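PDB 3CTP: periplasmic binding protein/LacI transcriptional regulator from Alkaliphilus metalliredigens, which binds beta-D-xylulofuranose between its two sugar-binding subdomains and probably acts as a sugar-responsive transcriptional regulator of the LacI family. Local coordinates for residues A118-R124 and I136-E142; L109-Q113 and E130-I136; K61-V67 and G90-C96. All blocks are in the same frame, centred on the assembly; numbering follows the deposited sequence. Where two conformers were deposited one is given.

Contact 1 of 3, residues A118-R124 and I136-E142. With XLF (beta-D-xylulofuranose), chain C.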
loop_
_atom_site.group_PDB
_atom_site.type_symbol
_atom_site.label_atom_id
_atom_site.label_comp_id
_atom_site.label_asym_id
_atom_site.label_seq_id
_atom_site.Cartn_x
_atom_site.Cartn_y
_atom_site.Cartn_z
ATOM N N ALA A 118 16.843 -18.950 1.771
ATOM C CA ALA A 118 16.873 -20.071 0.863
ATOM C C ALA A 118 16.862 -19.621 -0.585
ATOM O O ALA A 118 17.330 -20.332 -1.472
ATOM C CB ALA A 118 15.660 -20.981 1.111
ATOM N N GLY A 119 16.275 -18.454 -0.826
ATOM C CA GLY A 119 16.148 -17.955 -2.196
ATOM C C GLY A 119 15.726 -16.493 -2.162
ATOM O O GLY A 119 15.312 -15.999 -1.129
ATOM N N ILE A 120 15.875 -15.819 -3.299
ATOM C CA ILE A 120 15.552 -14.400 -3.412
ATOM C C ILE A 120 14.694 -14.179 -4.653
ATOM O O ILE A 120 14.959 -14.772 -5.718
ATOM C CB ILE A 120 16.848 -13.581 -3.558
ATOM C CG1 ILE A 120 17.659 -13.692 -2.252
ATOM C CG2 ILE A 120 16.548 -12.109 -3.919
ATOM C CD1 ILE A 120 19.054 -12.975 -2.336
ATOM N N ILE A 121 13.663 -13.350 -4.508
ATOM C CA ILE A 121 12.834 -12.903 -5.635
ATOM C C ILE A 121 13.180 -11.438 -5.833
ATOM O O ILE A 121 12.914 -10.623 -4.964
ATOM C CB ILE A 121 11.317 -13.044 -5.318
ATOM C CG1 ILE A 121 10.982 -14.512 -5.051
ATOM C CG2 ILE A 121 10.471 -12.471 -6.492
ATOM C CD1 ILE A 121 9.627 -14.702 -4.267
ATOM N N ALA A 122 13.703 -11.102 -7.017
ATOM C CA ALA A 122 14.240 -9.772 -7.317
ATOM C C ALA A 122 13.334 -8.995 -8.278
ATOM O O ALA A 122 13.312 -9.258 -9.492
ATOM C CB ALA A 122 15.644 -9.931 -7.923
ATOM N N SER A 123 12.594 -8.024 -7.743
ATOM C CA SER A 123 11.594 -7.312 -8.542
ATOM C C SER A 123 12.168 -6.047 -9.170
ATOM O O SER A 123 12.832 -5.235 -8.491
ATOM C CB SER A 123 10.317 -6.975 -7.717
ATOM O OG SER A 123 9.766 -8.150 -7.161
ATOM N N ARG A 124 11.907 -5.869 -10.465
ATOM C CA ARG A 124 12.269 -4.629 -11.119
ATOM C C ARG A 124 13.736 -4.267 -10.820
ATOM O O ARG A 124 14.094 -3.100 -10.545
ATOM C CB ARG A 124 11.284 -3.509 -10.728
ATOM C CG ARG A 124 11.088 -2.491 -11.821
ATOM C CD ARG A 124 9.689 -1.884 -11.751
ATOM N NE ARG A 124 9.539 -0.992 -10.590
ATOM C CZ ARG A 124 8.370 -0.449 -10.248
ATOM N NH1 ARG A 124 8.291 0.380 -9.210
ATOM N NH2 ARG A 124 7.278 -0.717 -10.982
ATOM N N ILE A 136 23.048 -18.083 -4.165
ATOM C CA ILE A 136 21.731 -18.305 -3.598
ATOM C C ILE A 136 20.784 -18.260 -4.781
ATOM O O ILE A 136 20.977 -17.444 -5.684
ATOM C CB ILE A 136 21.356 -17.182 -2.613
ATOM C CG1 ILE A 136 22.196 -17.277 -1.334
ATOM C CG2 ILE A 136 19.892 -17.264 -2.234
ATOM C CD1 ILE A 136 21.825 -16.229 -0.287
ATOM N N PRO A 137 19.779 -19.141 -4.805
ATOM C CA PRO A 137 18.820 -19.138 -5.919
ATOM C C PRO A 137 18.087 -17.807 -6.039
ATOM O O PRO A 137 17.658 -17.241 -5.020
ATOM C CB PRO A 137 17.817 -20.233 -5.525
ATOM C CG PRO A 137 18.687 -21.210 -4.689
ATOM C CD PRO A 137 19.623 -20.315 -3.918
ATOM N N VAL A 138 17.927 -17.337 -7.272
ATOM C CA VAL A 138 17.241 -16.071 -7.542
ATOM C C VAL A 138 16.311 -16.269 -8.731
ATOM O O VAL A 138 16.686 -16.940 -9.712
ATOM C CB VAL A 138 18.249 -14.945 -7.965
ATOM C CG1 VAL A 138 17.493 -13.676 -8.400
ATOM C CG2 VAL A 138 19.214 -14.626 -6.838
ATOM N N VAL A 139 15.100 -15.713 -8.651
ATOM C CA VAL A 139 14.263 -15.495 -9.833
ATOM C C VAL A 139 13.903 -14.010 -9.886
ATOM O O VAL A 139 13.936 -13.328 -8.852
ATOM C CB VAL A 139 12.990 -16.337 -9.868
ATOM C CG1 VAL A 139 13.362 -17.822 -9.881
ATOM C CG2 VAL A 139 12.059 -16.030 -8.670
ATOM N N ALA A 140 13.611 -13.503 -11.085
ATOM C CA ALA A 140 13.407 -12.047 -11.253
ATOM C C ALA A 140 11.999 -11.779 -11.712
ATOM O O ALA A 140 11.459 -12.534 -12.517
ATOM C CB ALA A 140 14.362 -11.502 -12.309
ATOM N N PHE A 141 11.392 -10.716 -11.181
ATOM C CA PHE A 141 10.125 -10.192 -11.737
ATOM C C PHE A 141 10.392 -8.973 -12.654
ATOM O O PHE A 141 11.021 -7.994 -12.213
ATOM C CB PHE A 141 9.141 -9.849 -10.590
ATOM C CG PHE A 141 7.840 -9.217 -11.059
ATOM C CD1 PHE A 141 6.942 -9.934 -11.841
ATOM C CD2 PHE A 141 7.525 -7.909 -10.710
ATOM C CE1 PHE A 141 5.732 -9.334 -12.263
ATOM C CE2 PHE A 141 6.325 -7.308 -11.134
ATOM C CZ PHE A 141 5.446 -8.022 -11.903
ATOM N N GLU A 142 9.975 -9.081 -13.925
ATOM C CA GLU A 142 10.080 -8.020 -14.953
ATOM C C GLU A 142 11.430 -7.756 -15.565
ATOM O O GLU A 142 11.602 -7.904 -16.785
ATOM C CB GLU A 142 9.477 -6.700 -14.475
ATOM C CG GLU A 142 7.962 -6.855 -14.344
ATOM C CD GLU A 142 7.237 -5.552 -14.023
ATOM O OE1 GLU A 142 5.982 -5.551 -14.117
ATOM O OE2 GLU A 142 7.910 -4.550 -13.680
HETATM O O4 XLF C . 6.941 -2.032 -13.537
HETATM C C4 XLF C . 5.534 -1.952 -13.776
HETATM C C5 XLF C . 5.105 -0.517 -13.510
HETATM O O5 XLF C . 4.361 -0.547 -12.288
HETATM C C3 XLF C . 4.764 -2.774 -12.756
HETATM O O3 XLF C . 4.208 -3.960 -13.339
HETATM C C2 XLF C . 3.694 -1.805 -12.335
HETATM O O2 XLF C . 2.641 -1.743 -13.319
HETATM C C1 XLF C . 3.130 -2.112 -10.963
HETATM O O1 XLF C . 2.210 -1.075 -10.587
#
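Ile120 is bonded on both sides of its peptide to the neighbouring strand: its N donates to Pro137 O and its O accepts from Val139 N. These open a ladder of five hydrogen bonds between two parallel strands, 119-123 and 138-141, and the alternation runs on through Ala122 to Arg124 N, which donates to Phe141 O at 2.9 Å.

Apolar contacts flank the ladder. Ile121 and Val139 run alongside each other from the same face, with Ile121 CG1 4.1 Å from Val139 CG2; on the other face Ala122 CB meets Val138 CG1 at 4.2 Å.

Past the strand ends the contact turns polar and takes hold of the sugar. The outstretched Glu142 accepts from XLF O3 at OE1 (2.5 Å) and from XLF O4 at OE2 (2.7 Å). Arg124, its chain bent at chi3 (71°), brings NH2 to 2.9 Å from the same XLF O4, which lies at the guanidinium edge, so one hydroxyl is gripped by both side chains. Salt bridges from Arg124 NH1 to Asp100 and Asp213 help position the guanidinium.

These are the C-terminal ends of the parallel strands of a mixed sheet, where the sugar binds, as in other periplasmic-binding-protein folds. Strand 62-67 flanks strand 119-123, strand 151-154 follows 138-141, and helices 73-88 and 286-302 pack on the face of Ile121.

Contact 2 of 3, residues L109-Q113 and E130-I136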
loop_
_atom_site.group_PDB
_atom_site.type_symbol
_atom_site.label_atom_id
_atom_site.label_comp_id
_atom_site.label_asym_id
_atom_site.label_seq_id
_atom_site.Cartn_x
_atom_site.Cartn_y
_atom_site.Cartn_z
ATOM N N LEU A 109 20.636 -7.329 -1.099
ATOM C CA LEU A 109 21.211 -8.574 -1.604
ATOM C C LEU A 109 22.275 -9.053 -0.622
ATOM O O LEU A 109 22.355 -10.242 -0.299
ATOM C CB LEU A 109 21.805 -8.350 -2.998
ATOM C CG LEU A 109 22.420 -9.533 -3.749
ATOM C CD1 LEU A 109 21.395 -10.634 -3.982
ATOM C CD2 LEU A 109 23.012 -9.045 -5.064
ATOM N N GLU A 110 23.092 -8.129 -0.126
ATOM C CA GLU A 110 24.168 -8.507 0.803
ATOM C C GLU A 110 23.586 -8.985 2.143
ATOM O O GLU A 110 24.067 -9.942 2.753
ATOM C CB GLU A 110 25.126 -7.332 1.028
ATOM C CG GLU A 110 25.888 -6.922 -0.226
ATOM C CD GLU A 110 26.898 -5.813 0.041
ATOM O OE1 GLU A 110 26.997 -5.361 1.205
ATOM O OE2 GLU A 110 27.597 -5.402 -0.914
ATOM N N VAL A 111 22.561 -8.283 2.608
ATOM C CA VAL A 111 21.941 -8.627 3.879
ATOM C C VAL A 111 21.220 -9.983 3.772
ATOM O O VAL A 111 21.344 -10.838 4.659
ATOM C CB VAL A 111 20.972 -7.533 4.314
ATOM C CG1 VAL A 111 20.226 -7.964 5.553
ATOM C CG2 VAL A 111 21.742 -6.230 4.566
ATOM N N LEU A 112 20.474 -10.201 2.691
ATOM C CA LEU A 112 19.812 -11.500 2.511
ATOM C C LEU A 112 20.822 -12.644 2.435
ATOM O O LEU A 112 20.614 -13.711 3.012
ATOM C CB LEU A 112 18.940 -11.466 1.248
ATOM C CG LEU A 112 17.712 -10.563 1.404
ATOM C CD1 LEU A 112 17.051 -10.240 0.062
ATOM C CD2 LEU A 112 16.698 -11.226 2.390
ATOM N N GLN A 113 21.918 -12.445 1.708
ATOM C CA GLN A 113 22.981 -13.468 1.651
ATOM C C GLN A 113 23.571 -13.750 3.033
ATOM O O GLN A 113 23.822 -14.909 3.394
ATOM C CB GLN A 113 24.092 -13.004 0.698
ATOM C CG GLN A 113 25.399 -13.756 0.812
ATOM C CD GLN A 113 26.432 -13.233 -0.171
ATOM O OE1 GLN A 113 27.344 -12.494 0.207
ATOM N NE2 GLN A 113 26.275 -13.588 -1.442
ATOM N N GLU A 130 26.108 -7.590 -9.476
ATOM C CA GLU A 130 26.037 -8.019 -8.091
ATOM C C GLU A 130 25.530 -9.440 -7.936
ATOM O O GLU A 130 25.822 -10.106 -6.944
ATOM C CB GLU A 130 25.151 -7.066 -7.290
ATOM C CG GLU A 130 25.815 -5.740 -6.965
ATOM C CD GLU A 130 26.292 -5.001 -8.203
ATOM O OE1 GLU A 130 25.681 -5.172 -9.283
ATOM O OE2 GLU A 130 27.268 -4.225 -8.085
ATOM N N TYR A 131 24.776 -9.908 -8.924
ATOM C CA TYR A 131 24.152 -11.219 -8.829
ATOM C C TYR A 131 25.042 -12.366 -9.290
ATOM O O TYR A 131 24.729 -13.537 -9.044
ATOM C CB TYR A 131 22.864 -11.228 -9.644
ATOM C CG TYR A 131 21.745 -10.506 -8.944
ATOM C CD1 TYR A 131 20.891 -11.190 -8.118
ATOM C CD2 TYR A 131 21.556 -9.135 -9.105
ATOM C CE1 TYR A 131 19.852 -10.559 -7.464
ATOM C CE2 TYR A 131 20.517 -8.495 -8.468
ATOM C CZ TYR A 131 19.671 -9.223 -7.638
ATOM O OH TYR A 131 18.629 -8.634 -6.961
ATOM N N ALA A 132 26.149 -12.025 -9.946
ATOM C CA ALA A 132 26.956 -13.017 -10.653
ATOM C C ALA A 132 27.630 -14.021 -9.723
ATOM O O ALA A 132 27.827 -15.183 -10.083
ATOM C CB ALA A 132 28.001 -12.317 -11.528
ATOM N N ASN A 133 27.987 -13.574 -8.529
ATOM C CA ASN A 133 28.711 -14.429 -7.607
ATOM C C ASN A 133 27.830 -14.981 -6.494
ATOM O O ASN A 133 28.095 -16.059 -5.957
ATOM C CB ASN A 133 29.904 -13.665 -7.032
ATOM C CG ASN A 133 29.731 -12.163 -7.139
ATOM O OD1 ASN A 133 30.684 -11.437 -7.441
ATOM N ND2 ASN A 133 28.503 -11.686 -6.918
ATOM N N ILE A 134 26.777 -14.249 -6.149
ATOM C CA ILE A 134 25.920 -14.697 -5.068
ATOM C C ILE A 134 25.627 -16.158 -5.347
ATOM O O ILE A 134 25.500 -16.560 -6.501
ATOM C CB ILE A 134 24.641 -13.850 -4.943
ATOM C CG1 ILE A 134 23.487 -14.464 -5.732
ATOM C CG2 ILE A 134 24.904 -12.417 -5.390
ATOM C CD1 ILE A 134 22.167 -13.756 -5.479
ATOM N N ASP A 135 25.583 -16.965 -4.296
ATOM C CA ASP A 135 25.416 -18.397 -4.456
ATOM C C ASP A 135 24.098 -18.812 -3.823
ATOM O O ASP A 135 24.034 -19.754 -3.035
ATOM C CB ASP A 135 26.574 -19.132 -3.785
ATOM C CG ASP A 135 26.667 -20.572 -4.214
ATOM O OD1 ASP A 135 27.684 -20.941 -4.839
ATOM O OD2 ASP A 135 25.714 -21.331 -3.940
ATOM N N ILE A 136 23.048 -18.083 -4.165
ATOM C CA ILE A 136 21.731 -18.305 -3.598
ATOM C C ILE A 136 20.784 -18.260 -4.781
ATOM O O ILE A 136 20.977 -17.444 -5.684
ATOM C CB ILE A 136 21.356 -17.182 -2.613
ATOM C CG1 ILE A 136 22.196 -17.277 -1.334
ATOM C CG2 ILE A 136 19.892 -17.264 -2.234
ATOM C CD1 ILE A 136 21.825 -16.229 -0.287
#
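Leu109 stands over the ring of Tyr131, its CD2 methyl 4.0 Å from the ring centroid and only 2° off the normal, a CH-pi contact almost centred on the face. With CG anti to the backbone N (chi1 -178°), the side chain reaches off the helix toward 130-136. Leu109 CD1 lies 3.8 Å from Tyr131 CE1 and 3.5 Å from Ile134 CD1. Leu109 CD2 additionally packs against Glu130 CB, and the leucine lies crosswise to both the Glu130 and the Ile134 side chains.

The segment 130-136 belongs to the connection between strands 119-123 and 138-141, and here it lies against helix 102-114, the crossover helix that leads from strand 92-97 into 119-123 in this Rossmann-like alpha/beta subdomain. One turn further along that helix, the extended Gln113 carries NE2 to 3.8 Å from Ile134 CA, running obliquely across the isoleucine, while Ile136 CD1 comes up against Gln113 CA at 3.6 Å. No hydrogen bond joins the two segments. Two polar ends of 130-136 are bonded to the same helix: Tyr131 OH is hydrogen-bonded to Glu105, and Glu130 forms a salt bridge with Lys106.

Contact 3 of 3, residues K61-V67 and G90-C96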
loop_
_atom_site.group_PDB
_atom_site.type_symbol
_atom_site.label_atom_id
_atom_site.label_comp_id
_atom_site.label_asym_id
_atom_site.label_seq_id
_atom_site.Cartn_x
_atom_site.Cartn_y
_atom_site.Cartn_z
ATOM N N LYS A 61 14.169 -21.731 6.005
ATOM C CA LYS A 61 12.964 -21.860 5.221
ATOM C C LYS A 61 12.383 -20.488 4.998
ATOM O O LYS A 61 11.176 -20.322 5.036
ATOM C CB LYS A 61 11.943 -22.776 5.909
ATOM C CG LYS A 61 12.473 -24.188 6.106
ATOM C CD LYS A 61 12.691 -24.854 4.753
ATOM C CE LYS A 61 11.376 -25.361 4.150
ATOM N NZ LYS A 61 11.662 -26.387 3.101
ATOM N N THR A 62 13.246 -19.509 4.707
ATOM C CA THR A 62 12.772 -18.161 4.412
ATOM C C THR A 62 13.280 -17.708 3.048
ATOM O O THR A 62 14.436 -18.003 2.677
ATOM C CB THR A 62 13.180 -17.172 5.500
ATOM O OG1 THR A 62 12.613 -17.615 6.749
ATOM C CG2 THR A 62 12.641 -15.763 5.202
ATOM N N ILE A 63 12.397 -17.041 2.313
ATOM C CA ILE A 63 12.718 -16.459 1.006
ATOM C C ILE A 63 12.689 -14.941 1.154
ATOM O O ILE A 63 11.841 -14.397 1.870
ATOM C CB ILE A 63 11.661 -16.876 -0.015
ATOM C CG1 ILE A 63 11.891 -18.342 -0.346
ATOM C CG2 ILE A 63 11.728 -15.984 -1.268
ATOM C CD1 ILE A 63 10.665 -19.063 -0.946
ATOM N N GLY A 64 13.626 -14.250 0.519
ATOM C CA GLY A 64 13.607 -12.783 0.562
ATOM C C GLY A 64 12.906 -12.272 -0.671
ATOM O O GLY A 64 13.246 -12.683 -1.787
ATOM N N LEU A 65 11.910 -11.427 -0.490
ATOM C CA LEU A 65 11.205 -10.817 -1.616
ATOM C C LEU A 65 11.561 -9.342 -1.671
ATOM O O LEU A 65 11.228 -8.594 -0.746
ATOM C CB LEU A 65 9.690 -10.943 -1.438
ATOM C CG LEU A 65 8.788 -10.139 -2.396
ATOM C CD1 LEU A 65 9.067 -10.525 -3.869
ATOM C CD2 LEU A 65 7.316 -10.351 -2.101
ATOM N N MET A 66 12.238 -8.921 -2.736
ATOM C CA MET A 66 12.508 -7.519 -2.910
ATOM C C MET A 66 11.354 -6.883 -3.644
ATOM O O MET A 66 10.945 -7.374 -4.727
ATOM C CB MET A 66 13.883 -7.319 -3.588
ATOM C CG MET A 66 15.052 -7.580 -2.496
ATOM S SD MET A 66 16.642 -7.248 -2.981
ATOM C CE MET A 66 16.678 -8.226 -4.463
ATOM N N VAL A 67 10.868 -5.793 -3.049
ATOM C CA VAL A 67 9.719 -5.043 -3.442
ATOM C C VAL A 67 10.187 -3.607 -3.804
ATOM O O VAL A 67 10.785 -2.949 -2.968
ATOM C CB VAL A 67 8.776 -4.947 -2.187
ATOM C CG1 VAL A 67 7.503 -4.305 -2.524
ATOM C CG2 VAL A 67 8.506 -6.357 -1.590
ATOM N N GLY A 90 6.124 -24.384 2.251
ATOM C CA GLY A 90 6.826 -24.441 3.523
ATOM C C GLY A 90 7.800 -23.310 3.832
ATOM O O GLY A 90 8.642 -23.471 4.721
ATOM N N TYR A 91 7.647 -22.157 3.165
ATOM C CA TYR A 91 8.567 -21.025 3.361
ATOM C C TYR A 91 7.851 -19.799 3.919
ATOM O O TYR A 91 6.674 -19.552 3.604
ATOM C CB TYR A 91 9.207 -20.621 2.023
ATOM C CG TYR A 91 10.159 -21.661 1.502
ATOM C CD1 TYR A 91 11.516 -21.568 1.760
ATOM C CD2 TYR A 91 9.688 -22.762 0.784
ATOM C CE1 TYR A 91 12.397 -22.520 1.282
ATOM C CE2 TYR A 91 10.549 -23.725 0.331
ATOM C CZ TYR A 91 11.900 -23.617 0.583
ATOM O OH TYR A 91 12.748 -24.609 0.107
ATOM N N THR A 92 8.571 -19.041 4.747
ATOM C CA THR A 92 8.127 -17.697 5.126
ATOM C C THR A 92 8.849 -16.667 4.249
ATOM O O THR A 92 9.761 -17.022 3.512
ATOM C CB THR A 92 8.437 -17.436 6.577
ATOM O OG1 THR A 92 9.757 -17.895 6.867
ATOM C CG2 THR A 92 7.490 -18.273 7.442
ATOM N N LEU A 93 8.426 -15.403 4.302
ATOM C CA LEU A 93 9.036 -14.354 3.474
ATOM C C LEU A 93 9.544 -13.192 4.351
ATOM O O LEU A 93 8.895 -12.818 5.328
ATOM C CB LEU A 93 7.985 -13.716 2.572
ATOM C CG LEU A 93 7.439 -14.358 1.326
ATOM C CD1 LEU A 93 6.577 -13.311 0.615
ATOM C CD2 LEU A 93 8.591 -14.775 0.452
ATOM N N PHE A 94 10.688 -12.635 3.981
ATOM C CA PHE A 94 11.119 -11.314 4.451
ATOM C C PHE A 94 10.895 -10.364 3.287
ATOM O O PHE A 94 11.354 -10.650 2.174
ATOM C CB PHE A 94 12.615 -11.300 4.765
ATOM C CG PHE A 94 13.002 -12.022 6.029
ATOM C CD1 PHE A 94 12.146 -12.077 7.098
ATOM C CD2 PHE A 94 14.255 -12.579 6.147
ATOM C CE1 PHE A 94 12.520 -12.733 8.289
ATOM C CE2 PHE A 94 14.634 -13.212 7.306
ATOM C CZ PHE A 94 13.771 -13.304 8.364
ATOM N N LEU A 95 10.212 -9.246 3.501
ATOM C CA LEU A 95 10.049 -8.255 2.432
ATOM C C LEU A 95 11.087 -7.173 2.587
ATOM O O LEU A 95 11.335 -6.708 3.703
ATOM C CB LEU A 95 8.685 -7.576 2.486
ATOM C CG LEU A 95 7.473 -8.457 2.634
ATOM C CD1 LEU A 95 6.219 -7.534 2.521
ATOM C CD2 LEU A 95 7.464 -9.482 1.537
ATOM N N CYS A 96 11.685 -6.767 1.466
ATOM C CA CYS A 96 12.753 -5.772 1.462
ATOM C C CYS A 96 12.390 -4.705 0.469
ATOM O O CYS A 96 12.150 -4.960 -0.699
ATOM C CB CYS A 96 14.073 -6.421 1.022
ATOM S SG CYS A 96 14.629 -7.747 2.158
HETATM O O HOH W 1 9.990 -20.299 8.158
#
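Lys61 curls over the ring of Tyr91 just before the two parallel strands come together, and can be followed atom by atom. Lys61 CB lies 3.6 Å from Gly90 O. Bends at chi2 (-65°) and chi3 (-79°) then turn the chain back, bringing CD towards Tyr91 CE1 and Lys61 CE to 3.4 Å from Gly90 O. Lys61 CE also sits over one face of the tyrosine, 4.1 Å from the Tyr91 ring centroid, in a CH-pi contact offset toward the rim. At the tip, NZ makes an off-centre cation-pi contact, 34° from the ring normal, and lies near Tyr91 OH. Ile63 CD1 meets the same ring at Tyr91 CG.

Beyond this entrance, six backbone hydrogen bonds zip the strands together, from Thr92 N to Lys61 O as far as Val67 N to Cys96 O. One side-chain bond joins them: Thr62 OG1 and Thr92 OG1 are 2.9 Å apart, and a water also binds Thr92 OG1. Thr62 CG2, the methyl of the first of these threonines, rests over the Phe94 ring 3.8 Å from its centroid. On the face of Ile63 and Leu93, Leu65 CD2 touches Leu95 CD2 at 3.7 Å.

The pair opens and closes a beta-alpha-beta crossover whose helix, 73-88, ends in a Schellman motif at Gly90 and packs against Leu65 and Val67. Strand 119-123 adjoins 62-67 on its other edge, helix 102-114 packs against Met66 and Cys96, and Phe94 stacks on Phe94 of the second subunit.

Overall arrangement
All three contacts belong to one subdomain, on the same side of the chain's centre. Contact 3 comes first along the chain and closes before the others open; contacts 1 and 2 then interleave, sharing Ile136. Contacts 1 and 3 lie in the same sheet, their centres about 10 Å apart, joined where strand 119-123 runs beside 62-67 through bonds such as Ile121 N to Gly64 O. Contact 2, about 10 Å from contact 1 and 14 Å from contact 3 between centres, packs helix 102-114 and a long loop against one face of that sheet. The sheet thus connects the sugar pocket, reached by contact 1, with the subunit interface touched by contacts 2 and 3.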